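Nudix Hydrolase, RenU (Mycolicibacterium smegmatis, PDB 6UUF) is a magnesium-dependent Nudix hydrolase, a putative MutT3 mutator protein, which probably cleaves nucleoside diphosphate derivatives such as NADH. Local coordinates at residues L26-P31 with L129-E134; Q42-W47 with G51-L56; Q136-P141 with A148-L153. The protein carries 3 engineered substitutions. All blocks are in the same frame, centred on the assembly; numbering follows the deposited sequence.

The three contacts illustrate how a Nudix domain varies its chemistry with position in the fold. Interaction 2 is the partly buried end of a hairpin and the most polar: main-chain hydrogen bonds join its strands, and an aromatic pair lies across them. Interaction 1 lies deeper in the same sheet, where two strands separated by strand 37-44 meet through one indole and apolar groups. Interaction 3 is also largely buried, but joins a turn to helix 144-158 through a methyl-to-indole contact and a bridging water. They adjoin one another: Leu27 touches Leu56 and Trp150, and Trp54 of interaction 2 probably hydrogen-bonds Pro141 of interaction 3.

Interaction 1: residues L26-P31 with L129-E134; sequences LLLRAP and LRWVLE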
loop_
_atom_site.group_PDB
_atom_site.type_symbol
_atom_site.label_atom_id
_atom_site.label_comp_id
_atom_site.label_asym_id
_atom_site.label_seq_id
_atom_site.Cartn_x
_atom_site.Cartn_y
_atom_site.Cartn_z
ATOM N N LEU A 26 0.779 -0.898 -2.387
ATOM C CA LEU A 26 -0.236 -1.218 -3.354
ATOM C C LEU A 26 -1.617 -1.267 -2.756
ATOM O O LEU A 26 -1.877 -2.085 -1.893
ATOM C CB LEU A 26 0.063 -2.557 -3.987
ATOM C CG LEU A 26 -0.593 -2.756 -5.340
ATOM C CD1 LEU A 26 -0.154 -1.756 -6.399
ATOM C CD2 LEU A 26 -0.260 -4.183 -5.765
ATOM N N LEU A 27 -2.505 -0.410 -3.251
ATOM C CA LEU A 27 -3.949 -0.496 -2.994
ATOM C C LEU A 27 -4.580 -1.191 -4.168
ATOM O O LEU A 27 -4.925 -0.561 -5.175
ATOM C CB LEU A 27 -4.533 0.909 -2.813
ATOM C CG LEU A 27 -6.028 1.054 -2.579
ATOM C CD1 LEU A 27 -6.418 0.145 -1.444
ATOM C CD2 LEU A 27 -6.362 2.500 -2.175
ATOM N N LEU A 28 -4.681 -2.504 -4.063
ATOM C CA LEU A 28 -5.198 -3.342 -5.129
ATOM C C LEU A 28 -6.714 -3.552 -4.944
ATOM O O LEU A 28 -7.131 -4.043 -3.902
ATOM C CB LEU A 28 -4.513 -4.691 -5.119
ATOM C CG LEU A 28 -4.961 -5.648 -6.231
ATOM C CD1 LEU A 28 -4.793 -5.064 -7.650
ATOM C CD2 LEU A 28 -4.134 -6.908 -6.094
ATOM N N ARG A 29 -7.498 -3.210 -5.967
ATOM C CA ARG A 29 -8.959 -3.309 -5.951
ATOM C C ARG A 29 -9.431 -4.468 -6.768
ATOM O O ARG A 29 -8.831 -4.773 -7.806
ATOM C CB ARG A 29 -9.616 -2.044 -6.468
ATOM C CG ARG A 29 -9.090 -0.769 -5.800
ATOM C CD ARG A 29 -9.766 0.470 -6.387
ATOM N NE ARG A 29 -9.538 0.630 -7.836
ATOM C CZ ARG A 29 -10.121 1.566 -8.581
ATOM N NH1 ARG A 29 -11.002 2.432 -8.051
ATOM N NH2 ARG A 29 -9.842 1.621 -9.872
ATOM N N ALA A 30 -10.485 -5.132 -6.292
ATOM C CA ALA A 30 -11.160 -6.188 -7.073
ATOM C C ALA A 30 -12.675 -6.178 -6.916
ATOM O O ALA A 30 -13.184 -5.904 -5.845
ATOM C CB ALA A 30 -10.611 -7.579 -6.767
ATOM N N PRO A 31 -13.396 -6.474 -8.007
ATOM C CA PRO A 31 -14.854 -6.513 -7.909
ATOM C C PRO A 31 -15.284 -7.788 -7.223
ATOM O O PRO A 31 -14.656 -8.838 -7.417
ATOM C CB PRO A 31 -15.307 -6.517 -9.367
ATOM C CG PRO A 31 -14.114 -6.915 -10.171
ATOM C CD PRO A 31 -12.920 -7.015 -9.294
ATOM N N LEU A 129 -3.450 -11.912 4.739
ATOM C CA LEU A 129 -3.945 -11.033 3.707
ATOM C C LEU A 129 -5.421 -11.308 3.560
ATOM O O LEU A 129 -5.859 -12.463 3.557
ATOM C CB LEU A 129 -3.262 -11.327 2.408
ATOM C CG LEU A 129 -1.807 -10.924 2.408
ATOM C CD1 LEU A 129 -1.044 -11.904 1.523
ATOM C CD2 LEU A 129 -1.718 -9.468 1.958
ATOM N N ARG A 130 -6.188 -10.237 3.408
ATOM C CA ARG A 130 -7.606 -10.366 3.326
ATOM C C ARG A 130 -8.209 -9.315 2.384
ATOM O O ARG A 130 -7.854 -8.109 2.414
ATOM C CB ARG A 130 -8.170 -10.219 4.731
ATOM C CG ARG A 130 -9.537 -10.848 4.870
ATOM C CD ARG A 130 -10.206 -10.346 6.131
ATOM N NE ARG A 130 -9.747 -11.036 7.342
ATOM C CZ ARG A 130 -10.050 -10.671 8.594
ATOM N NH1 ARG A 130 -10.802 -9.574 8.869
ATOM N NH2 ARG A 130 -9.590 -11.411 9.581
ATOM N N TRP A 131 -9.099 -9.806 1.533
ATOM C CA TRP A 131 -9.896 -8.961 0.695
ATOM C C TRP A 131 -10.962 -8.365 1.569
ATOM O O TRP A 131 -11.640 -9.100 2.282
ATOM C CB TRP A 131 -10.478 -9.773 -0.441
ATOM C CG TRP A 131 -9.464 -10.087 -1.482
ATOM C CD1 TRP A 131 -8.815 -11.283 -1.683
ATOM C CD2 TRP A 131 -8.961 -9.185 -2.463
ATOM N NE1 TRP A 131 -7.955 -11.172 -2.741
ATOM C CE2 TRP A 131 -8.017 -9.908 -3.246
ATOM C CE3 TRP A 131 -9.224 -7.827 -2.771
ATOM C CZ2 TRP A 131 -7.316 -9.323 -4.311
ATOM C CZ3 TRP A 131 -8.553 -7.244 -3.834
ATOM C CH2 TRP A 131 -7.599 -7.994 -4.602
ATOM N N VAL A 132 -11.091 -7.046 1.556
ATOM C CA VAL A 132 -12.012 -6.333 2.485
ATOM C C VAL A 132 -12.862 -5.375 1.669
ATOM O O VAL A 132 -12.348 -4.583 0.902
ATOM C CB VAL A 132 -11.240 -5.538 3.541
ATOM C CG1 VAL A 132 -12.156 -4.692 4.435
ATOM C CG2 VAL A 132 -10.415 -6.496 4.391
ATOM N N LEU A 133 -14.170 -5.456 1.791
ATOM C CA LEU A 133 -15.025 -4.491 1.092
ATOM C C LEU A 133 -14.575 -3.068 1.444
ATOM O O LEU A 133 -14.292 -2.803 2.598
ATOM C CB LEU A 133 -16.497 -4.698 1.429
ATOM C CG LEU A 133 -17.096 -5.960 0.805
ATOM C CD1 LEU A 133 -18.448 -6.290 1.432
ATOM C CD2 LEU A 133 -17.224 -5.828 -0.692
ATOM N N GLU A 134 -14.451 -2.211 0.423
ATOM C CA GLU A 134 -14.076 -0.821 0.603
ATOM C C GLU A 134 -14.803 -0.091 1.720
ATOM O O GLU A 134 -14.187 0.629 2.487
ATOM C CB GLU A 134 -14.345 -0.041 -0.680
ATOM C CG GLU A 134 -13.293 -0.150 -1.742
ATOM C CD GLU A 134 -13.452 0.940 -2.807
ATOM O OE1 GLU A 134 -14.525 0.937 -3.482
ATOM O OE2 GLU A 134 -12.525 1.802 -2.940
#
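Trp131 reaches from the 129-134 segment to Leu28 and Ala30, two residues apart on strand 23-31, and supplies nearly all of the contact. The apolar part is made by the outer end of its six-membered ring. The methyl CB of Ala30 sits 3.6 Å from CZ3 of Trp131 and almost as close to the neighbouring CH2, while CG of Leu28 lies 3.9 Å from Trp131 CH2 and the CD2 branch of Leu28 is equally near. Leu28 carries CG anti to its own nitrogen (chi1 -179°), which brings CG and CD2 against the CH2 corner of the indole, the two side chains running at a slant to each other.

A second kind of contact involves the main chain. Carbonyl O of Leu28 is 3.5 Å from CZ3 of Trp131, a van der Waals approach, and the pole of the indole that does form a hydrogen bond points elsewhere, NE1 donating to Leu118 O. Replacing Trp131 with an alanine is likely to open a gap beside Leu28 and Ala30 and to leave Leu118 O without this donor.

Charged groups are close without pairing: Arg29 NH1 and Glu134 OE2 stay 5.4 Å apart. Arg29 instead makes a salt bridge to Asp113 and hydrogen-bonds Ile160 O.

The two strand axes approach to 8.6 Å at 63°. In the mixed sheet of the Nudix fold, strand 37-44 lies between them, antiparallel to both, its Leu40 packed against Trp131. Helix 144-158 lies near, Leu27 touching its Trp150 and Thr157, and Glu134 its Arg154.

Interaction 2: residues Q42-W47 with G51-L56; sequences QHRAPW and GGTWAL
One face of the Trp54 indole is covered by His43, its partner in a non-hydrogen-bonded pair of the antiparallel strands. CB of His43 stands 3.5 Å above the centroid of the six-membered ring of Trp54, only 8° off the normal, a CH-pi contact. Farther out, ND1 of His43 lies over the same face toward its rim, and the imidazole meets the five-membered ring obliquely, the planes 36° apart. Although ND1 of His43 comes 3.4 Å from NE1 of Trp54, the angle is poor and the approach is packing. At the rim of the imidazole, close to its plane, O of Gly52 is 3.3 Å from His43 CE1. The guanidinium of Arg44 has Ala55 at its edge, CB of Ala55 lying 4.0 Å from Arg44 NE; bends at chi2 and chi3 curl the arginine back over the partner strand.

The main chain joins the hairpin of strands 37-44 and 54-60. Gln42 and Ala55 exchange N-H...O bonds both ways, that from Gln42 N running nearly along the C=O axis of Ala55. Arg44 N then donates to Thr53 O (2.8 Å), and Gly52 N to Arg44 O at the same length, although this last donor is tilted 32° from the carbonyl plane. Beyond it the loop closes tightly: CA of Gly51 is 3.2 Å from Ala45 O, and a side chain at Gly51 would collide with Pro46.

Outside the hairpin, Gln42 NE2 is held by Ser126 OG, and Arg44 NH1 has a long, weak ion pair with Glu125. The chemistry is thus uneven: facing amides and carbonyls of Gln42, Arg44, Gly52, Thr53 and Ala55 are joined by short bonds, whereas Arg44 NE is buried with no partner in the model, probably at some cost in solvation.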
loop_
_atom_site.group_PDB
_atom_site.type_symbol
_atom_site.label_atom_id
_atom_site.label_comp_id
_atom_site.label_asym_id
_atom_site.label_seq_id
_atom_site.Cartn_x
_atom_site.Cartn_y
_atom_site.Cartn_z
ATOM N N GLN A 42 -3.183 -6.210 4.259
ATOM C CA GLN A 42 -2.213 -6.993 4.960
ATOM C C GLN A 42 -2.305 -6.713 6.464
ATOM O O GLN A 42 -2.274 -5.554 6.888
ATOM C CB GLN A 42 -0.825 -6.635 4.459
ATOM C CG GLN A 42 0.257 -7.565 4.961
ATOM C CD GLN A 42 1.622 -7.017 4.655
ATOM O OE1 GLN A 42 1.906 -5.854 4.943
ATOM N NE2 GLN A 42 2.482 -7.851 4.091
ATOM N N HIS A 43 -2.446 -7.799 7.231
ATOM C CA HIS A 43 -2.410 -7.756 8.690
ATOM C C HIS A 43 -0.958 -7.894 9.123
ATOM O O HIS A 43 -0.294 -8.887 8.792
ATOM C CB HIS A 43 -3.206 -8.900 9.258
ATOM C CG HIS A 43 -3.380 -8.829 10.743
ATOM N ND1 HIS A 43 -3.845 -7.703 11.389
ATOM C CD2 HIS A 43 -3.167 -9.754 11.712
ATOM C CE1 HIS A 43 -3.909 -7.935 12.690
ATOM N NE2 HIS A 43 -3.503 -9.171 12.912
ATOM N N ARG A 44 -0.466 -6.928 9.875
ATOM C CA ARG A 44 0.963 -6.847 10.094
ATOM C C ARG A 44 1.295 -7.791 11.266
ATOM O O ARG A 44 0.639 -7.740 12.321
ATOM C CB ARG A 44 1.383 -5.395 10.354
ATOM C CG ARG A 44 0.777 -4.359 9.376
ATOM C CD ARG A 44 1.518 -4.164 8.078
ATOM N NE ARG A 44 2.185 -2.861 8.091
ATOM C CZ ARG A 44 3.461 -2.633 8.405
ATOM N NH1 ARG A 44 4.299 -3.629 8.740
ATOM N NH2 ARG A 44 3.910 -1.375 8.385
ATOM N N ALA A 45 2.250 -8.699 11.052
ATOM C CA ALA A 45 2.708 -9.603 12.133
ATOM C C ALA A 45 3.258 -8.746 13.292
ATOM O O ALA A 45 4.005 -7.824 13.011
ATOM C CB ALA A 45 3.779 -10.558 11.608
ATOM N N PRO A 46 2.857 -9.002 14.567
ATOM C CA PRO A 46 3.414 -8.307 15.776
ATOM C C PRO A 46 4.925 -7.978 15.827
ATOM O O PRO A 46 5.288 -6.885 16.297
ATOM C CB PRO A 46 3.009 -9.244 16.922
ATOM C CG PRO A 46 1.639 -9.697 16.470
ATOM C CD PRO A 46 1.665 -9.791 14.950
ATOM N N TRP A 47 5.775 -8.888 15.315
ATOM C CA TRP A 47 7.222 -8.611 15.198
ATOM C C TRP A 47 7.627 -7.531 14.189
ATOM O O TRP A 47 8.761 -7.087 14.247
ATOM C CB TRP A 47 8.063 -9.878 14.946
ATOM C CG TRP A 47 7.727 -10.735 13.749
ATOM C CD1 TRP A 47 7.081 -11.935 13.782
ATOM C CD2 TRP A 47 8.072 -10.500 12.364
ATOM N NE1 TRP A 47 6.972 -12.451 12.514
ATOM C CE2 TRP A 47 7.567 -11.598 11.620
ATOM C CE3 TRP A 47 8.735 -9.468 11.680
ATOM C CZ2 TRP A 47 7.702 -11.703 10.208
ATOM C CZ3 TRP A 47 8.874 -9.565 10.257
ATOM C CH2 TRP A 47 8.362 -10.692 9.549
ATOM N N GLY A 51 2.892 -4.000 14.015
ATOM C CA GLY A 51 2.256 -5.323 14.049
ATOM C C GLY A 51 0.967 -5.319 14.863
ATOM O O GLY A 51 0.894 -4.652 15.898
ATOM N N GLY A 52 -0.044 -6.056 14.388
ATOM C CA GLY A 52 -1.410 -6.000 14.941
ATOM C C GLY A 52 -2.379 -5.111 14.154
ATOM O O GLY A 52 -3.590 -5.141 14.384
ATOM N N THR A 53 -1.872 -4.313 13.220
ATOM C CA THR A 53 -2.757 -3.435 12.437
ATOM C C THR A 53 -2.765 -3.848 10.990
ATOM O O THR A 53 -1.942 -4.647 10.562
ATOM C CB THR A 53 -2.331 -1.969 12.542
ATOM O OG1 THR A 53 -1.013 -1.834 11.998
ATOM C CG2 THR A 53 -2.368 -1.490 14.013
ATOM N N TRP A 54 -3.695 -3.256 10.251
ATOM C CA TRP A 54 -3.897 -3.527 8.822
ATOM C C TRP A 54 -3.385 -2.370 7.992
ATOM O O TRP A 54 -3.586 -1.207 8.345
ATOM C CB TRP A 54 -5.390 -3.730 8.529
ATOM C CG TRP A 54 -5.969 -4.937 9.161
ATOM C CD1 TRP A 54 -6.458 -5.052 10.443
ATOM C CD2 TRP A 54 -6.074 -6.225 8.573
ATOM N NE1 TRP A 54 -6.891 -6.335 10.657
ATOM C CE2 TRP A 54 -6.670 -7.074 9.527
ATOM C CE3 TRP A 54 -5.723 -6.748 7.324
ATOM C CZ2 TRP A 54 -6.935 -8.418 9.273
ATOM C CZ3 TRP A 54 -6.004 -8.085 7.052
ATOM C CH2 TRP A 54 -6.604 -8.910 8.025
ATOM N N ALA A 55 -2.735 -2.678 6.885
ATOM C CA ALA A 55 -2.233 -1.608 5.973
ATOM C C ALA A 55 -2.056 -2.221 4.609
ATOM O O ALA A 55 -2.550 -3.340 4.385
ATOM C CB ALA A 55 -0.939 -1.004 6.496
ATOM N N LEU A 56 -1.410 -1.495 3.693
ATOM C CA LEU A 56 -1.209 -2.001 2.336
ATOM C C LEU A 56 0.096 -2.755 2.329
ATOM O O LEU A 56 0.998 -2.374 3.060
ATOM C CB LEU A 56 -1.160 -0.881 1.357
ATOM C CG LEU A 56 -2.332 0.115 1.445
ATOM C CD1 LEU A 56 -2.067 1.290 0.527
ATOM C CD2 LEU A 56 -3.648 -0.553 1.092
#

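Interaction 3: residues Q136-P141 with A148-L153; sequences QVADLP and ASWQRL
Val137 sets its branched side chain over one face of the Trp150 indole, and the two side chains cross obliquely. The methyl CG1 of Val137 lies 3.7 Å from the centroid of the five-membered ring and 23° off its normal, a CH-pi contact displaced toward the rim; the nearest ring atom, CE2 of Trp150, is 3.4 Å from that methyl. The second branch, CG2 of Val137, turns to the benzenoid side instead, 3.7 Å from Trp150 CZ2, and CB of Val137 itself presses on this same CZ2 at 3.4 Å. With CG anti to its nitrogen (chi1 179°), Trp150 extends from the helix and brings the ring face to the valine.

These groups join a short turn to a helix of the Nudix fold, an alpha-beta-alpha sandwich in which helices pack on a mixed central sheet. Residues 136-141 lie in the loop between strand 126-133 and helix 144-158, where Asp139 N and Leu140 N bond back three residues to Gln136 O and Val137 O. Val137 rests between Trp150 and the sheet, touching Val39, Leu41 and Val132.

Ala138 meets the pyrrole side of the indole less closely, CB of Ala138 lying 4.0 Å from Trp150 CD1. Beside it, one water accepts from both Ala138 N, at 3.0 Å, and Trp150 NE1, at 2.8 Å. This water lies in the plane of the indole at its edge and bridges the two donors, which do not bond each other directly. Within the helix, the ring of Phe146 also meets Trp150, with planes at about 45°.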
loop_
_atom_site.group_PDB
_atom_site.type_symbol
_atom_site.label_atom_id
_atom_site.label_comp_id
_atom_site.label_asym_id
_atom_site.label_seq_id
_atom_site.Cartn_x
_atom_site.Cartn_y
_atom_site.Cartn_z
ATOM N N GLN A 136 -15.971 -1.392 4.343
ATOM C CA GLN A 136 -15.632 -2.014 5.632
ATOM C C GLN A 136 -14.177 -1.865 6.055
ATOM O O GLN A 136 -13.836 -2.227 7.189
ATOM C CB GLN A 136 -16.043 -3.478 5.614
ATOM C CG GLN A 136 -17.547 -3.600 5.400
ATOM C CD GLN A 136 -18.091 -4.902 5.875
ATOM O OE1 GLN A 136 -18.973 -4.903 6.742
ATOM N NE2 GLN A 136 -17.551 -6.036 5.348
ATOM N N VAL A 137 -13.333 -1.280 5.194
ATOM C CA VAL A 137 -11.915 -1.082 5.529
ATOM C C VAL A 137 -11.732 -0.321 6.848
ATOM O O VAL A 137 -10.959 -0.754 7.698
ATOM C CB VAL A 137 -11.146 -0.384 4.362
ATOM C CG1 VAL A 137 -9.791 0.171 4.820
ATOM C CG2 VAL A 137 -10.970 -1.378 3.214
ATOM N N ALA A 138 -12.446 0.793 7.021
ATOM C CA ALA A 138 -12.322 1.653 8.217
ATOM C C ALA A 138 -12.841 1.037 9.504
ATOM O O ALA A 138 -12.630 1.590 10.583
ATOM C CB ALA A 138 -13.054 2.956 7.980
ATOM N N ASP A 139 -13.556 -0.081 9.404
ATOM C CA ASP A 139 -13.940 -0.847 10.602
ATOM C C ASP A 139 -12.767 -1.519 11.260
ATOM O O ASP A 139 -12.814 -1.777 12.449
ATOM C CB ASP A 139 -14.964 -1.931 10.284
ATOM C CG ASP A 139 -16.267 -1.388 9.648
ATOM O OD1 ASP A 139 -16.652 -0.206 9.850
ATOM O OD2 ASP A 139 -16.892 -2.180 8.920
ATOM N N LEU A 140 -11.699 -1.789 10.507
ATOM C CA LEU A 140 -10.550 -2.525 11.026
ATOM C C LEU A 140 -9.595 -1.633 11.796
ATOM O O LEU A 140 -9.585 -0.436 11.585
ATOM C CB LEU A 140 -9.795 -3.191 9.874
ATOM C CG LEU A 140 -10.631 -4.217 9.103
ATOM C CD1 LEU A 140 -9.876 -4.598 7.851
ATOM C CD2 LEU A 140 -10.897 -5.460 9.921
ATOM N N PRO A 141 -8.779 -2.236 12.683
ATOM C CA PRO A 141 -7.680 -1.518 13.332
ATOM C C PRO A 141 -6.587 -1.249 12.320
ATOM O O PRO A 141 -5.858 -2.159 11.933
ATOM C CB PRO A 141 -7.215 -2.495 14.439
ATOM C CG PRO A 141 -7.602 -3.852 13.944
ATOM C CD PRO A 141 -8.783 -3.685 13.038
ATOM N N ALA A 148 -4.998 7.629 8.444
ATOM C CA ALA A 148 -4.968 9.064 8.271
ATOM C C ALA A 148 -5.227 9.423 6.819
ATOM O O ALA A 148 -5.747 10.503 6.531
ATOM C CB ALA A 148 -3.610 9.591 8.707
ATOM N N SER A 149 -4.848 8.511 5.913
ATOM C CA SER A 149 -5.021 8.679 4.476
ATOM C C SER A 149 -6.250 8.075 3.881
ATOM O O SER A 149 -6.605 8.423 2.754
ATOM C CB SER A 149 -3.818 8.062 3.753
ATOM O OG SER A 149 -2.697 8.847 4.067
ATOM N N TRP A 150 -6.884 7.139 4.594
ATOM C CA TRP A 150 -7.898 6.307 3.983
ATOM C C TRP A 150 -9.031 7.096 3.347
ATOM O O TRP A 150 -9.414 6.809 2.210
ATOM C CB TRP A 150 -8.408 5.250 4.985
ATOM C CG TRP A 150 -9.497 4.364 4.422
ATOM C CD1 TRP A 150 -10.776 4.204 4.912
ATOM C CD2 TRP A 150 -9.421 3.599 3.231
ATOM N NE1 TRP A 150 -11.475 3.351 4.117
ATOM C CE2 TRP A 150 -10.665 2.947 3.079
ATOM C CE3 TRP A 150 -8.402 3.359 2.293
ATOM C CZ2 TRP A 150 -10.936 2.089 2.009
ATOM C CZ3 TRP A 150 -8.672 2.500 1.218
ATOM C CH2 TRP A 150 -9.934 1.875 1.091
ATOM N N GLN A 151 -9.579 8.094 4.046
ATOM C CA GLN A 151 -10.747 8.801 3.482
ATOM C C GLN A 151 -10.370 9.473 2.187
ATOM O O GLN A 151 -11.118 9.424 1.207
ATOM C CB GLN A 151 -11.344 9.812 4.474
ATOM C CG GLN A 151 -12.366 10.817 3.898
ATOM C CD GLN A 151 -13.589 10.229 3.159
ATOM O OE1 GLN A 151 -13.998 9.078 3.369
ATOM N NE2 GLN A 151 -14.192 11.055 2.286
ATOM N N ARG A 152 -9.186 10.098 2.181
ATOM C CA ARG A 152 -8.675 10.731 0.987
ATOM C C ARG A 152 -8.507 9.714 -0.165
ATOM O O ARG A 152 -8.999 9.965 -1.270
ATOM C CB ARG A 152 -7.391 11.475 1.293
ATOM C CG ARG A 152 -6.954 12.441 0.192
ATOM C CD ARG A 152 -7.856 13.693 0.057
ATOM N NE ARG A 152 -7.496 14.446 -1.165
ATOM C CZ ARG A 152 -8.225 14.570 -2.282
ATOM N NH1 ARG A 152 -9.451 14.044 -2.409
ATOM N NH2 ARG A 152 -7.716 15.264 -3.298
ATOM N N LEU A 153 -7.899 8.550 0.106
ATOM C CA LEU A 153 -7.831 7.483 -0.909
ATOM C C LEU A 153 -9.180 7.063 -1.435
ATOM O O LEU A 153 -9.305 6.761 -2.614
ATOM C CB LEU A 153 -7.119 6.231 -0.373
ATOM C CG LEU A 153 -5.641 6.470 -0.213
ATOM C CD1 LEU A 153 -4.993 5.444 0.681
ATOM C CD2 LEU A 153 -4.976 6.491 -1.578
HETATM O O HOH W 1 -13.930 2.212 4.769
#